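Local atomic coordinates of phosphopantetheine attachment site family protein (Acinetobacter baumannii, PDB entry 4HKG), a protein that probably carries activated amino acids or peptide intermediates on a phosphopantetheine arm, as a free-standing peptidyl carrier protein of a non-ribosomal peptide synthetase pathway. Residues 9-14 with 70-75; 47-52 with 60-65; 56-61 with 76-81. One frame throughout, in Å; residues are numbered along the deposited sequence. Where two conformers were deposited one is given.

Interaction 1: residues 9-14 with 70-75; sequences YWSAII and TINALA
Ile71, following Thr70, whose OG1 caps the helix by accepting from Ala73 N, sets its CG2 methyl against Ser11 and Ile14 of the other helix. That methyl lies 3.5 Å from Ser11 OG and 3.9 Å from Ile14 CG2, and the two isoleucines lie alongside, running opposite ways. Asn72 supplies the polar bond of the contact: Ser11 OG donates to Asn72 OD1 at 2.7 Å. The approach is bent, with a C=O...donor angle of 147°, and the hydroxyl sits out of the carbonyl plane. Ser11 reaches the amide because its OG extends anti to the backbone N (chi1 -177°). The amide's other end, ND2, is held by Asp32 OD1, so both ends are engaged and its flip is fixed. Leu74 comes next, with its CG 3.9 Å from the Ile14 CD1 methyl, which also presses on the backbone at Ala75. Ala75 makes the closest backbone approach, its CA 5.0 Å from that of Ser11; its CB methyl lies 3.5 Å from Ser11 N, with Trp10 CB at 4.0 Å from the same methyl. Here the short segment axes come within 8.4 Å and run at 129°, nearer antiparallel than parallel. The contact joins the first and last helices of the carrier-protein helical bundle: Ile14 and Leu74 both lean on Leu52 of helix 42-56, while the Trp10 indole continues along helix 71-82 over Leu78, Val79 and Leu82.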
# COMPACT_ATOMS: atom_id res chain seq x y z
N TYR A 9 -7.01 0.81 9.39
CA TYR A 9 -5.80 1.49 9.83
C TYR A 9 -4.71 1.39 8.76
O TYR A 9 -4.15 2.40 8.31
CB TYR A 9 -5.32 0.85 11.14
CG TYR A 9 -4.11 1.49 11.77
CD1 TYR A 9 -4.24 2.47 12.73
CD2 TYR A 9 -2.83 1.08 11.42
CE1 TYR A 9 -3.13 3.04 13.34
CE2 TYR A 9 -1.71 1.64 12.02
CZ TYR A 9 -1.87 2.62 12.96
OH TYR A 9 -0.76 3.18 13.56
N TRP A 10 -4.41 0.16 8.33
CA TRP A 10 -3.37 -0.01 7.32
C TRP A 10 -3.78 0.55 5.96
O TRP A 10 -2.94 1.06 5.23
CB TRP A 10 -2.95 -1.48 7.21
CG TRP A 10 -2.21 -1.93 8.42
CD1 TRP A 10 -2.59 -2.88 9.32
CD2 TRP A 10 -0.96 -1.40 8.89
NE1 TRP A 10 -1.64 -3.00 10.31
CE2 TRP A 10 -0.64 -2.10 10.07
CE3 TRP A 10 -0.09 -0.42 8.41
CZ2 TRP A 10 0.52 -1.84 10.78
CZ3 TRP A 10 1.06 -0.16 9.13
CH2 TRP A 10 1.36 -0.87 10.30
N SER A 11 -5.05 0.47 5.63
CA SER A 11 -5.53 1.04 4.39
C SER A 11 -5.28 2.56 4.35
O SER A 11 -4.83 3.09 3.34
CB SER A 11 -7.01 0.72 4.17
OG SER A 11 -7.45 1.21 2.92
N ALA A 12 -5.54 3.24 5.46
CA ALA A 12 -5.30 4.69 5.52
C ALA A 12 -3.80 5.00 5.36
O ALA A 12 -3.42 5.94 4.66
CB ALA A 12 -5.83 5.27 6.81
N ILE A 13 -2.95 4.21 6.01
CA ILE A 13 -1.50 4.40 5.90
C ILE A 13 -1.02 4.17 4.47
O ILE A 13 -0.29 5.00 3.90
CB ILE A 13 -0.74 3.53 6.93
CG1 ILE A 13 -0.97 4.09 8.34
CG2 ILE A 13 0.75 3.40 6.57
CD1 ILE A 13 -0.24 3.36 9.44
N ILE A 14 -1.45 3.06 3.87
CA ILE A 14 -1.03 2.73 2.51
C ILE A 14 -1.53 3.79 1.53
O ILE A 14 -0.78 4.22 0.65
CB ILE A 14 -1.50 1.32 2.11
CG1 ILE A 14 -0.79 0.26 2.96
CG2 ILE A 14 -1.20 1.06 0.65
CD1 ILE A 14 -1.46 -1.10 2.92
N THR A 70 -4.23 -3.75 -4.84
CA THR A 70 -4.99 -2.55 -4.50
C THR A 70 -4.59 -2.17 -3.08
O THR A 70 -4.02 -2.98 -2.34
CB THR A 70 -6.51 -2.78 -4.50
OG1 THR A 70 -6.86 -3.58 -3.37
CG2 THR A 70 -6.99 -3.46 -5.79
N ILE A 71 -4.91 -0.95 -2.69
CA ILE A 71 -4.62 -0.50 -1.34
C ILE A 71 -5.27 -1.42 -0.31
O ILE A 71 -4.62 -1.86 0.65
CB ILE A 71 -5.09 0.96 -1.14
CG1 ILE A 71 -4.20 1.91 -1.94
CG2 ILE A 71 -5.12 1.33 0.35
CD1 ILE A 71 -4.77 3.29 -2.08
N ASN A 72 -6.55 -1.73 -0.51
CA ASN A 72 -7.27 -2.56 0.44
C ASN A 72 -6.78 -4.01 0.46
O ASN A 72 -6.77 -4.64 1.52
CB ASN A 72 -8.78 -2.51 0.18
CG ASN A 72 -9.45 -1.32 0.85
OD1 ASN A 72 -8.96 -0.81 1.87
ND2 ASN A 72 -10.55 -0.88 0.29
N ALA A 73 -6.36 -4.55 -0.69
CA ALA A 73 -5.85 -5.92 -0.72
C ALA A 73 -4.52 -5.99 0.04
O ALA A 73 -4.26 -6.94 0.79
CB ALA A 73 -5.69 -6.41 -2.15
N LEU A 74 -3.68 -4.97 -0.15
CA LEU A 74 -2.41 -4.93 0.56
C LEU A 74 -2.63 -4.73 2.06
O LEU A 74 -1.94 -5.34 2.88
CB LEU A 74 -1.50 -3.85 -0.02
CG LEU A 74 -0.06 -3.81 0.53
CD1 LEU A 74 0.69 -5.11 0.25
CD2 LEU A 74 0.67 -2.62 -0.08
N ALA A 75 -3.60 -3.90 2.43
CA ALA A 75 -3.95 -3.71 3.84
C ALA A 75 -4.39 -5.02 4.48
O ALA A 75 -3.99 -5.33 5.61
CB ALA A 75 -5.04 -2.67 3.99

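Interaction 2: residues 47-52 with 60-65; sequences SVSGDL and LEPTLL
Ser49 turns its hydroxyl toward Pro62, with OG 3.5 Å from Pro62 CA and 3.6 Å from CG of the proline ring. Its first torsion tucks OG back over its own backbone (chi1 60°), from where it bonds to Ala45 O, one helical turn earlier. The same oxygen accepts from a water at 2.8 Å, and that water donates to Leu60 O at 2.7 Å. The buried hydroxyl is thus held by its own helix and linked through solvent to the loop. Helix 42-56 is the second long helix of the carrier-protein bundle, and in this family its N-terminal end bears the serine that takes up phosphopantetheine; residues 60-65 are the end of the following loop and, through a type I turn from Glu61 to Leu64, the entry to short helix 64-67. Beside this polar patch, Leu60 keeps CG beside its backbone N (chi1 -59°), and its CD1 branch runs on anti to CA, to 3.5 Å from Leu52 CB. In Leu65 the second torsion (78°) makes CD2 the extended branch, and it reaches to 4.4 Å from Val48 CG1, while CD1 turns to Ser49 CB at 4.3 Å; Phe35 and Leu40 also touch this leucine.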
# COMPACT_ATOMS: atom_id res chain seq x y z
N SER A 47 9.32 2.03 -3.22
CA SER A 47 9.19 3.07 -2.19
C SER A 47 8.15 2.69 -1.14
O SER A 47 8.41 2.77 0.07
CB SER A 47 8.81 4.40 -2.85
OG SER A 47 8.45 5.37 -1.87
N VAL A 48 6.96 2.31 -1.59
CA VAL A 48 5.86 2.00 -0.69
C VAL A 48 6.16 0.77 0.17
O VAL A 48 5.97 0.80 1.39
CB VAL A 48 4.54 1.81 -1.48
CG1 VAL A 48 3.43 1.28 -0.57
CG2 VAL A 48 4.13 3.13 -2.13
N SER A 49 6.63 -0.30 -0.45
CA SER A 49 6.93 -1.50 0.32
C SER A 49 8.07 -1.26 1.31
O SER A 49 8.00 -1.72 2.45
CB SER A 49 7.22 -2.69 -0.60
OG SER A 49 8.33 -2.45 -1.46
N GLY A 50 9.09 -0.51 0.89
CA GLY A 50 10.20 -0.19 1.77
C GLY A 50 9.77 0.65 2.96
O GLY A 50 10.22 0.45 4.09
N ASP A 51 8.90 1.62 2.70
CA ASP A 51 8.36 2.45 3.78
C ASP A 51 7.52 1.61 4.74
O ASP A 51 7.60 1.78 5.96
CB ASP A 51 7.54 3.62 3.21
CG ASP A 51 8.42 4.74 2.67
OD1 ASP A 51 9.66 4.69 2.85
OD2 ASP A 51 7.87 5.69 2.08
N LEU A 52 6.74 0.68 4.20
CA LEU A 52 5.97 -0.23 5.04
C LEU A 52 6.88 -1.11 5.89
O LEU A 52 6.55 -1.43 7.04
CB LEU A 52 4.99 -1.07 4.22
CG LEU A 52 3.79 -0.29 3.67
CD1 LEU A 52 3.04 -1.15 2.65
CD2 LEU A 52 2.86 0.17 4.79
N LEU A 60 9.02 -7.11 3.29
CA LEU A 60 7.94 -6.95 2.32
C LEU A 60 8.51 -6.70 0.94
O LEU A 60 9.11 -5.65 0.70
CB LEU A 60 7.05 -5.77 2.72
CG LEU A 60 6.38 -5.85 4.09
CD1 LEU A 60 5.82 -4.49 4.46
CD2 LEU A 60 5.28 -6.89 4.09
N GLU A 61 8.34 -7.64 0.02
CA GLU A 61 8.83 -7.50 -1.35
C GLU A 61 7.96 -6.52 -2.14
O GLU A 61 6.75 -6.46 -1.93
CB GLU A 61 8.82 -8.84 -2.07
CG GLU A 61 9.77 -9.89 -1.54
CD GLU A 61 9.59 -11.24 -2.23
OE1 GLU A 61 8.71 -11.35 -3.11
OE2 GLU A 61 10.33 -12.19 -1.89
N PRO A 62 8.56 -5.79 -3.09
CA PRO A 62 7.76 -4.86 -3.90
C PRO A 62 6.70 -5.57 -4.74
O PRO A 62 5.67 -4.99 -5.07
CB PRO A 62 8.80 -4.18 -4.79
CG PRO A 62 10.08 -4.29 -4.02
CD PRO A 62 10.00 -5.63 -3.34
N THR A 63 6.95 -6.84 -5.06
CA THR A 63 5.98 -7.65 -5.80
C THR A 63 4.71 -7.94 -5.00
O THR A 63 3.74 -8.44 -5.56
CB THR A 63 6.60 -8.98 -6.29
OG1 THR A 63 7.33 -9.59 -5.22
CG2 THR A 63 7.56 -8.73 -7.46
N LEU A 64 4.69 -7.63 -3.71
CA LEU A 64 3.44 -7.71 -2.96
C LEU A 64 2.38 -6.78 -3.55
O LEU A 64 1.18 -7.05 -3.42
CB LEU A 64 3.64 -7.38 -1.48
CG LEU A 64 4.32 -8.48 -0.66
CD1 LEU A 64 4.64 -7.95 0.72
CD2 LEU A 64 3.46 -9.74 -0.57
N LEU A 65 2.80 -5.70 -4.20
CA LEU A 65 1.84 -4.79 -4.83
C LEU A 65 1.31 -5.36 -6.14
O LEU A 65 0.33 -4.85 -6.68
CB LEU A 65 2.40 -3.38 -5.03
CG LEU A 65 2.40 -2.49 -3.77
CD1 LEU A 65 3.54 -2.83 -2.82
CD2 LEU A 65 2.44 -1.01 -4.16
O HOH W 1 10.50 -3.53 -0.08

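Interaction 3: residues 56-61 with 76-81; sequences TKLELE and EYLVSE
Leu58 and Leu60, two residues apart on the loop, both point methyls at the CD2 branch of Leu78 on the last helix. Leu58 comes in at a slant: its CD1 is 4.1 Å from Leu78 CD2 and 4.0 Å from Glu81 CB, lying between the two helix residues. Leu60 meets Leu78 at about a right angle, with its CD2 4.1 Å from Leu78 CD2, and runs counter to Tyr77 alongside its ring. The same Leu60 methyl rests at the edge of the Tyr77 ring, near its plane, 4.1 Å from CE2. A face of that ring is covered from within its own helix: Glu81 holds CG beside its backbone N (chi1 -71°), which puts CG 3.4 Å above the Tyr77 ring plane, offset toward the rim, and the bend at chi2 then turns the carboxylate. Tyr77 also stacks with Tyr68. In the carrier-protein bundle this loop leads out of helix 42-56 toward short helix 64-67, and here it is laid along the flank of helix 71-82. The loop opens with an ST turn, in which Thr56 OG1 accepts from Leu58 N at 3.1 Å (159° at the hydrogen) and is itself bonded to Leu52 O, while Lys57, the first residue past the helix, has positive phi. Further on, Leu60 N is bonded to Glu53 OE2, a second tie of the loop to the helix it has just left. The other branch of Leu78, CD1, packs on Trp10, Ile14 and Leu52, so the two loop leucines continue the core of the long helices outward. At the outer rim a water donates to Glu59 O at 2.7 Å and, weakly, to Glu81 OE1 at 3.4 Å.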
# COMPACT_ATOMS: atom_id res chain seq x y z
N THR A 56 6.44 -1.35 9.86
CA THR A 56 5.90 -2.61 10.38
C THR A 56 6.94 -3.60 10.89
O THR A 56 6.58 -4.56 11.58
CB THR A 56 5.08 -3.37 9.32
OG1 THR A 56 5.97 -3.84 8.29
CG2 THR A 56 4.01 -2.49 8.71
N LYS A 57 8.20 -3.39 10.53
CA LYS A 57 9.30 -4.33 10.84
C LYS A 57 9.18 -5.66 10.10
O LYS A 57 9.93 -6.60 10.37
CB LYS A 57 9.44 -4.57 12.35
CG LYS A 57 9.53 -3.30 13.18
N LEU A 58 8.25 -5.73 9.15
CA LEU A 58 8.10 -6.91 8.31
C LEU A 58 9.04 -6.81 7.12
O LEU A 58 9.42 -5.71 6.72
CB LEU A 58 6.67 -7.01 7.78
CG LEU A 58 5.54 -7.18 8.78
CD1 LEU A 58 4.21 -6.98 8.06
CD2 LEU A 58 5.60 -8.55 9.41
N GLU A 59 9.41 -7.96 6.57
CA GLU A 59 10.08 -7.99 5.28
C GLU A 59 8.99 -8.05 4.23
O GLU A 59 8.13 -8.93 4.27
CB GLU A 59 10.99 -9.21 5.17
CG GLU A 59 11.73 -9.28 3.85
CD GLU A 59 13.08 -9.94 3.99
OE1 GLU A 59 13.80 -10.04 2.97
OE2 GLU A 59 13.43 -10.36 5.12
N LEU A 60 9.02 -7.11 3.29
CA LEU A 60 7.94 -6.95 2.32
C LEU A 60 8.51 -6.70 0.94
O LEU A 60 9.11 -5.65 0.70
CB LEU A 60 7.05 -5.77 2.72
CG LEU A 60 6.38 -5.85 4.09
CD1 LEU A 60 5.82 -4.49 4.46
CD2 LEU A 60 5.28 -6.89 4.09
N GLU A 61 8.34 -7.64 0.02
CA GLU A 61 8.83 -7.50 -1.35
C GLU A 61 7.96 -6.52 -2.14
O GLU A 61 6.75 -6.46 -1.93
CB GLU A 61 8.82 -8.84 -2.07
CG GLU A 61 9.77 -9.89 -1.54
CD GLU A 61 9.59 -11.24 -2.23
OE1 GLU A 61 8.71 -11.35 -3.11
OE2 GLU A 61 10.33 -12.19 -1.89
N GLU A 76 -5.22 -5.78 3.76
CA GLU A 76 -5.67 -7.09 4.22
C GLU A 76 -4.48 -8.00 4.49
O GLU A 76 -4.44 -8.70 5.50
CB GLU A 76 -6.61 -7.71 3.18
CG GLU A 76 -7.12 -9.09 3.55
CD GLU A 76 -8.41 -9.05 4.33
OE1 GLU A 76 -9.03 -7.97 4.38
OE2 GLU A 76 -8.81 -10.10 4.87
N TYR A 77 -3.51 -7.98 3.57
CA TYR A 77 -2.30 -8.79 3.73
C TYR A 77 -1.52 -8.41 4.99
O TYR A 77 -1.11 -9.28 5.75
CB TYR A 77 -1.42 -8.69 2.48
CG TYR A 77 -0.12 -9.43 2.62
CD1 TYR A 77 -0.07 -10.81 2.49
CD2 TYR A 77 1.07 -8.76 2.89
CE1 TYR A 77 1.11 -11.50 2.63
CE2 TYR A 77 2.26 -9.44 3.03
CZ TYR A 77 2.27 -10.81 2.89
OH TYR A 77 3.45 -11.51 3.02
N LEU A 78 -1.34 -7.10 5.21
CA LEU A 78 -0.61 -6.65 6.39
C LEU A 78 -1.27 -7.10 7.68
O LEU A 78 -0.58 -7.56 8.60
CB LEU A 78 -0.46 -5.12 6.40
CG LEU A 78 0.42 -4.54 5.30
CD1 LEU A 78 0.56 -3.05 5.51
CD2 LEU A 78 1.79 -5.21 5.29
N VAL A 79 -2.58 -6.98 7.76
CA VAL A 79 -3.30 -7.45 8.94
C VAL A 79 -3.04 -8.93 9.18
O VAL A 79 -2.78 -9.35 10.31
CB VAL A 79 -4.82 -7.19 8.85
CG1 VAL A 79 -5.57 -7.89 9.98
CG2 VAL A 79 -5.11 -5.70 8.88
N SER A 80 -3.09 -9.72 8.11
CA SER A 80 -2.85 -11.15 8.20
C SER A 80 -1.45 -11.46 8.71
O SER A 80 -1.27 -12.35 9.54
CB SER A 80 -3.06 -11.81 6.83
OG SER A 80 -4.43 -11.83 6.48
N GLU A 81 -0.47 -10.71 8.23
CA GLU A 81 0.92 -10.94 8.59
C GLU A 81 1.21 -10.56 10.04
O GLU A 81 2.07 -11.15 10.67
CB GLU A 81 1.86 -10.16 7.67
CG GLU A 81 1.92 -10.71 6.27
CD GLU A 81 2.47 -12.12 6.21
OE1 GLU A 81 3.65 -12.32 6.59
OE2 GLU A 81 1.74 -13.04 5.80
O HOH W 2 6.03 -10.11 5.48

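How the interactions relate
From the N terminus, helix 7-22 is closed onto helix 71-82 by interaction 1, across a loop of 55 residues that takes in both remaining helices. Interaction 2 nests wholly inside it, closing a short loop by folding residues 60-65 back against helix 42-56. Interaction 3 crosses interaction 1, since its loop starts within the larger one and ends further along helix 71-82; it shares Leu60 and Glu61 with interaction 2. Further side chains bridge the three: Leu74 touches Leu65, Leu64 packs on Tyr77, and the Trp10 ring reaches Thr56. Together they tie all four helices and the 57-63 loop into one core.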